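Local coordinates for protein tannase (Fusobacterium nucleatum subsp. nucleatum ATCC 25586, PDB 6YQ4) that probably acts as a tannase, an alpha/beta-hydrolase-family esterase that hydrolyses gallotannins, and binds a magnesium ion, at residues K300-A311 and V335-Y343. Numbering follows the deposited sequence.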
ATOM      1  N   LYS A 300      12.238 -19.028  -4.510  1.00 23.31           N
ATOM      2  CA  LYS A 300      12.065 -18.764  -5.938  1.00 26.20           C
ATOM      3  C   LYS A 300      11.051 -19.716  -6.569  1.00 33.11           C
ATOM      4  O   LYS A 300      10.275 -19.312  -7.446  1.00 34.83           O
ATOM      5  CB  LYS A 300      13.419 -18.882  -6.647  1.00 34.74           C
ATOM      6  CG  LYS A 300      13.335 -18.934  -8.181  1.00 40.97           C
ATOM      7  CD  LYS A 300      14.705 -18.819  -8.848  1.00 32.76           C
ATOM      8  CE  LYS A 300      15.406 -17.522  -8.449  1.00 38.30           C
ATOM      9  NZ  LYS A 300      16.773 -17.393  -9.064  1.00 46.39           N
ATOM     10  N   THR A 301      11.046 -20.992  -6.138  1.00 29.96           N
ATOM     11  CA  THR A 301      10.050 -21.953  -6.615  1.00 30.48           C
ATOM     12  C   THR A 301       8.651 -21.573  -6.138  1.00 31.58           C
ATOM     13  O   THR A 301       7.664 -21.752  -6.861  1.00 36.70           O
ATOM     14  CB  THR A 301      10.428 -23.371  -6.151  1.00 38.02           C
ATOM     15  OG1 THR A 301      11.627 -23.786  -6.811  1.00 43.97           O
ATOM     16  CG2 THR A 301       9.323 -24.395  -6.452  1.00 27.93           C
ATOM     17  N   TYR A 302       8.551 -21.037  -4.922  1.00 24.21           N
ATOM     18  CA  TYR A 302       7.280 -20.506  -4.444  1.00 23.54           C
ATOM     19  C   TYR A 302       6.785 -19.364  -5.333  1.00 37.41           C
ATOM     20  O   TYR A 302       5.610 -19.331  -5.723  1.00 34.39           O
ATOM     21  CB  TYR A 302       7.427 -20.035  -2.996  1.00 25.34           C
ATOM     22  CG  TYR A 302       6.203 -19.346  -2.455  1.00 33.59           C
ATOM     23  CD1 TYR A 302       5.134 -20.080  -1.965  1.00 39.75           C
ATOM     24  CD2 TYR A 302       6.107 -17.972  -2.447  1.00 42.73           C
ATOM     25  CE1 TYR A 302       4.014 -19.459  -1.490  1.00 38.37           C
ATOM     26  CE2 TYR A 302       4.979 -17.341  -1.973  1.00 48.09           C
ATOM     27  CZ  TYR A 302       3.946 -18.092  -1.493  1.00 47.07           C
ATOM     28  OH  TYR A 302       2.831 -17.461  -1.004  1.00 65.16           O
ATOM     29  N   LEU A 303       7.664 -18.404  -5.654  1.00 33.09           N
ATOM     30  CA  LEU A 303       7.236 -17.289  -6.489  1.00 28.15           C
ATOM     31  C   LEU A 303       6.769 -17.764  -7.852  1.00 33.82           C
ATOM     32  O   LEU A 303       5.761 -17.275  -8.381  1.00 35.71           O
ATOM     33  CB  LEU A 303       8.361 -16.282  -6.662  1.00 31.06           C
ATOM     34  CG  LEU A 303       8.739 -15.389  -5.510  1.00 30.42           C
ATOM     35  CD1 LEU A 303       9.239 -14.097  -6.115  1.00 34.06           C
ATOM     36  CD2 LEU A 303       7.528 -15.146  -4.648  1.00 35.99           C
ATOM     37  N   SER A 304       7.507 -18.699  -8.447  1.00 30.34           N
ATOM     38  CA  SER A 304       7.145 -19.156  -9.775  1.00 29.14           C
ATOM     39  C   SER A 304       5.759 -19.785  -9.769  1.00 33.61           C
ATOM     40  O   SER A 304       5.048 -19.723 -10.773  1.00 36.69           O
ATOM     41  CB  SER A 304       8.201 -20.133 -10.289  1.00 29.82           C
ATOM     42  OG  SER A 304       7.951 -21.452  -9.819  1.00 35.75           O
ATOM     43  N   ILE A 305       5.342 -20.358  -8.639  1.00 41.79           N
ATOM     44  CA  ILE A 305       4.020 -20.976  -8.577  1.00 35.29           C
ATOM     45  C   ILE A 305       2.930 -19.913  -8.562  1.00 32.35           C
ATOM     46  O   ILE A 305       1.870 -20.088  -9.174  1.00 37.59           O
ATOM     47  CB  ILE A 305       3.932 -21.919  -7.364  1.00 32.82           C
ATOM     48  CG1 ILE A 305       4.930 -23.062  -7.533  1.00 37.08           C
ATOM     49  CG2 ILE A 305       2.556 -22.503  -7.258  1.00 32.87           C
ATOM     50  CD1 ILE A 305       5.066 -23.957  -6.311  1.00 32.41           C
ATOM     51  N   ILE A 306       3.177 -18.783  -7.892  1.00 30.61           N
ATOM     52  CA  ILE A 306       2.269 -17.638  -7.993  1.00 27.53           C
ATOM     53  C   ILE A 306       2.041 -17.270  -9.454  1.00 29.33           C
ATOM     54  O   ILE A 306       0.911 -17.006  -9.879  1.00 34.88           O
ATOM     55  CB  ILE A 306       2.829 -16.439  -7.214  1.00 29.04           C
ATOM     56  CG1 ILE A 306       2.818 -16.694  -5.728  1.00 34.80           C
ATOM     57  CG2 ILE A 306       2.043 -15.164  -7.508  1.00 30.35           C
ATOM     58  CD1 ILE A 306       3.557 -15.569  -5.030  1.00 36.26           C
ATOM     59  N   ILE A 307       3.121 -17.211 -10.241  1.00 29.19           N
ATOM     60  CA  ILE A 307       2.971 -16.851 -11.647  1.00 29.03           C
ATOM     61  C   ILE A 307       2.241 -17.960 -12.396  1.00 31.64           C
ATOM     62  O   ILE A 307       1.316 -17.691 -13.168  1.00 33.11           O
ATOM     63  CB  ILE A 307       4.344 -16.524 -12.275  1.00 27.97           C
ATOM     64  CG1 ILE A 307       4.986 -15.313 -11.588  1.00 23.23           C
ATOM     65  CG2 ILE A 307       4.219 -16.234 -13.771  1.00 28.51           C
ATOM     66  CD1 ILE A 307       4.175 -14.043 -11.716  1.00 21.79           C
ATOM     67  N   ARG A 308       2.618 -19.228 -12.156  1.00 33.06           N
ATOM     68  CA  ARG A 308       1.916 -20.349 -12.784  1.00 30.84           C
ATOM     69  C   ARG A 308       0.429 -20.270 -12.517  1.00 32.64           C
ATOM     70  O   ARG A 308      -0.389 -20.438 -13.427  1.00 35.30           O
ATOM     71  CB  ARG A 308       2.455 -21.685 -12.267  1.00 35.93           C
ATOM     72  CG  ARG A 308       1.747 -22.915 -12.856  1.00 45.99           C
ATOM     73  CD  ARG A 308       1.930 -24.193 -12.003  1.00 47.23           C
ATOM     74  NE  ARG A 308       1.128 -24.153 -10.784  1.00 48.95           N
ATOM     75  CZ  ARG A 308       1.302 -24.957  -9.738  1.00 46.73           C
ATOM     76  NH1 ARG A 308       2.263 -25.870  -9.765  1.00 49.72           N
ATOM     77  NH2 ARG A 308       0.513 -24.840  -8.665  1.00 38.88           N
ATOM     78  N   ASN A 309       0.064 -19.993 -11.267  1.00 26.74           N
ATOM     79  CA  ASN A 309      -1.340 -19.869 -10.920  1.00 32.05           C
ATOM     80  C   ASN A 309      -1.977 -18.685 -11.626  1.00 35.36           C
ATOM     81  O   ASN A 309      -3.115 -18.783 -12.100  1.00 39.85           O
ATOM     82  CB  ASN A 309      -1.490 -19.738  -9.408  1.00 32.76           C
ATOM     83  CG  ASN A 309      -1.381 -21.069  -8.691  1.00 34.55           C
ATOM     84  OD1 ASN A 309      -1.252 -22.147  -9.311  1.00 33.37           O
ATOM     85  ND2 ASN A 309      -1.429 -21.004  -7.373  1.00 26.34           N
ATOM     86  N   SER A 310      -1.258 -17.559 -11.705  1.00 32.01           N
ATOM     87  CA  SER A 310      -1.763 -16.404 -12.442  1.00 33.04           C
ATOM     88  C   SER A 310      -2.007 -16.732 -13.917  1.00 34.65           C
ATOM     89  O   SER A 310      -3.092 -16.467 -14.446  1.00 33.12           O
ATOM     90  CB  SER A 310      -0.795 -15.227 -12.317  1.00 26.84           C
ATOM     91  OG  SER A 310      -1.237 -14.137 -13.126  1.00 27.12           O
ATOM     92  N   ALA A 311      -0.996 -17.284 -14.610  1.00 32.30           N
ATOM     93  CA  ALA A 311      -1.161 -17.601 -16.033  1.00 35.75           C
ATOM     94  C   ALA A 311      -2.245 -18.656 -16.276  1.00 36.42           C
ATOM     95  O   ALA A 311      -2.911 -18.628 -17.317  1.00 44.21           O
ATOM     96  CB  ALA A 311       0.165 -18.059 -16.630  1.00 28.98           C
ATOM     97  N   VAL A 335      -0.394 -24.446 -17.853  1.00 44.60           N
ATOM     98  CA  VAL A 335       0.972 -24.171 -17.417  1.00 43.94           C
ATOM     99  C   VAL A 335       1.272 -25.071 -16.225  1.00 38.90           C
ATOM    100  O   VAL A 335       0.575 -25.013 -15.208  1.00 41.05           O
ATOM    101  CB  VAL A 335       1.143 -22.684 -17.062  1.00 41.92           C
ATOM    102  CG1 VAL A 335       2.522 -22.413 -16.459  1.00 32.05           C
ATOM    103  CG2 VAL A 335       0.872 -21.807 -18.286  1.00 37.72           C
ATOM    104  N   VAL A 336       2.289 -25.924 -16.348  1.00 36.71           N
ATOM    105  CA  VAL A 336       2.687 -26.795 -15.243  1.00 43.17           C
ATOM    106  C   VAL A 336       4.008 -26.391 -14.602  1.00 49.72           C
ATOM    107  O   VAL A 336       4.333 -26.905 -13.521  1.00 59.42           O
ATOM    108  CB  VAL A 336       2.738 -28.282 -15.666  1.00 41.89           C
ATOM    109  CG1 VAL A 336       1.386 -28.734 -16.242  1.00 39.69           C
ATOM    110  CG2 VAL A 336       3.875 -28.538 -16.666  1.00 39.43           C
ATOM    111  N   ALA A 337       4.759 -25.475 -15.200  1.00 45.10           N
ATOM    112  CA  ALA A 337       6.022 -25.023 -14.632  1.00 45.82           C
ATOM    113  C   ALA A 337       6.332 -23.649 -15.207  1.00 40.22           C
ATOM    114  O   ALA A 337       5.984 -23.360 -16.355  1.00 47.87           O
ATOM    115  CB  ALA A 337       7.174 -25.998 -14.929  1.00 41.42           C
ATOM    116  N   VAL A 338       6.981 -22.812 -14.394  1.00 35.50           N
ATOM    117  CA  VAL A 338       7.359 -21.440 -14.760  1.00 38.79           C
ATOM    118  C   VAL A 338       8.822 -21.237 -14.403  1.00 33.16           C
ATOM    119  O   VAL A 338       9.190 -21.325 -13.227  1.00 39.56           O
ATOM    120  CB  VAL A 338       6.504 -20.381 -14.040  1.00 36.24           C
ATOM    121  CG1 VAL A 338       7.089 -18.982 -14.252  1.00 32.15           C
ATOM    122  CG2 VAL A 338       5.083 -20.436 -14.524  1.00 39.94           C
ATOM    123  N   ASN A 339       9.653 -20.948 -15.398  1.00 29.96           N
ATOM    124  CA  ASN A 339      11.056 -20.629 -15.128  1.00 29.04           C
ATOM    125  C   ASN A 339      11.121 -19.154 -14.740  1.00 43.30           C
ATOM    126  O   ASN A 339      11.174 -18.264 -15.596  1.00 35.79           O
ATOM    127  CB  ASN A 339      11.928 -20.953 -16.333  1.00 30.43           C
ATOM    128  CG  ASN A 339      13.404 -20.728 -16.056  1.00 45.21           C
ATOM    129  OD1 ASN A 339      13.762 -19.957 -15.158  1.00 48.02           O
ATOM    130  ND2 ASN A 339      14.273 -21.396 -16.824  1.00 39.45           N
ATOM    131  N   LEU A 340      11.125 -18.892 -13.423  1.00 42.75           N
ATOM    132  CA  LEU A 340      10.948 -17.525 -12.931  1.00 41.94           C
ATOM    133  C   LEU A 340      12.016 -16.574 -13.468  1.00 42.54           C
ATOM    134  O   LEU A 340      11.715 -15.420 -13.794  1.00 45.80           O
ATOM    135  CB  LEU A 340      10.948 -17.495 -11.406  1.00 34.12           C
ATOM    136  CG  LEU A 340      10.573 -16.107 -10.872  1.00 36.15           C
ATOM    137  CD1 LEU A 340       9.048 -15.832 -10.978  1.00 24.30           C
ATOM    138  CD2 LEU A 340      11.099 -15.888  -9.448  1.00 41.60           C
ATOM    139  N   ASP A 341      13.264 -17.036 -13.570  1.00 41.06           N
ATOM    140  CA  ASP A 341      14.326 -16.187 -14.111  1.00 43.79           C
ATOM    141  C   ASP A 341      13.965 -15.691 -15.504  1.00 52.84           C
ATOM    142  O   ASP A 341      13.987 -14.483 -15.774  1.00 63.13           O
ATOM    143  CB  ASP A 341      15.650 -16.954 -14.152  1.00 42.45           C
ATOM    144  CG  ASP A 341      16.316 -17.063 -12.786  1.00 52.98           C
ATOM    145  OD1 ASP A 341      15.816 -16.449 -11.801  1.00 51.98           O
ATOM    146  OD2 ASP A 341      17.341 -17.780 -12.708  1.00 62.27           O
ATOM    147  N   VAL A 342      13.624 -16.616 -16.407  1.00 44.39           N
ATOM    148  CA  VAL A 342      13.238 -16.231 -17.760  1.00 41.84           C
ATOM    149  C   VAL A 342      12.056 -15.268 -17.723  1.00 41.22           C
ATOM    150  O   VAL A 342      12.008 -14.288 -18.481  1.00 38.34           O
ATOM    151  CB  VAL A 342      12.925 -17.484 -18.601  1.00 40.44           C
ATOM    152  CG1 VAL A 342      12.507 -17.088 -20.028  1.00 31.99           C
ATOM    153  CG2 VAL A 342      14.115 -18.437 -18.614  1.00 31.03           C
ATOM    154  N   TYR A 343      11.098 -15.521 -16.821  1.00 33.81           N
ATOM    155  CA  TYR A 343       9.882 -14.717 -16.777  1.00 34.22           C
ATOM    156  C   TYR A 343      10.191 -13.256 -16.463  1.00 31.69           C
ATOM    157  O   TYR A 343       9.541 -12.349 -16.993  1.00 32.72           O
ATOM    158  CB  TYR A 343       8.901 -15.292 -15.740  1.00 29.77           C
ATOM    159  CG  TYR A 343       7.633 -14.466 -15.581  1.00 29.45           C
ATOM    160  CD1 TYR A 343       6.580 -14.589 -16.488  1.00 28.51           C
ATOM    161  CD2 TYR A 343       7.501 -13.538 -14.545  1.00 30.45           C
ATOM    162  CE1 TYR A 343       5.424 -13.830 -16.350  1.00 29.34           C
ATOM    163  CE2 TYR A 343       6.350 -12.763 -14.406  1.00 22.81           C
ATOM    164  CZ  TYR A 343       5.317 -12.915 -15.312  1.00 27.79           C
ATOM    165  OH  TYR A 343       4.151 -12.186 -15.169  1.00 28.04           O
TER
HETATM  166  O   HOH W   1       7.025 -23.317 -11.419  1.00 41.79           O
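Ser304 and Leu340 bring the backbones nearest, their CA atoms 5.2 Å apart, while strand 335-338 runs roughly antiparallel to helix 300-311, at 145° with axes 7.5 Å apart. Leu340 is a knob in a hole of Lys300, Leu303, Ser304 and Ile307; CG anti to the backbone N (chi1 -172°) directs its isobutyl group into this hole, where CD2 meets Leu303 CB at 3.9 Å. Beside it, Ile307 comes from the opposite direction over one face of the Tyr343 ring, CG2 above its centre in a CH-pi contact, 3.8 Å from the centroid, and CD1 reaches CE2. The Tyr343 hydroxyl is bound to Ala442 O. Val338 presses CG2 against Arg308 CA at 3.6 Å, and the Arg308 chain slides past Val335 in the opposite direction. A water bridges the two segments, accepting from Val338 N at 3.0 Å and lying 2.6 Å from Ser304 OG. Beyond Leu340, Lys300 NZ donates a 3.0 Å hydrogen bond, part of a salt bridge, to the syn lone pair of Asp341 OD1; Asn296 OD1 also binds this ammonium. Away from the magnesium site, the contact thus packs against helix 298-316 a helical turn with Asn339 at the N-cap position and the preceding two-stranded antiparallel hairpin, with a classic beta bulge where Val336 and Ala337 face Thr329.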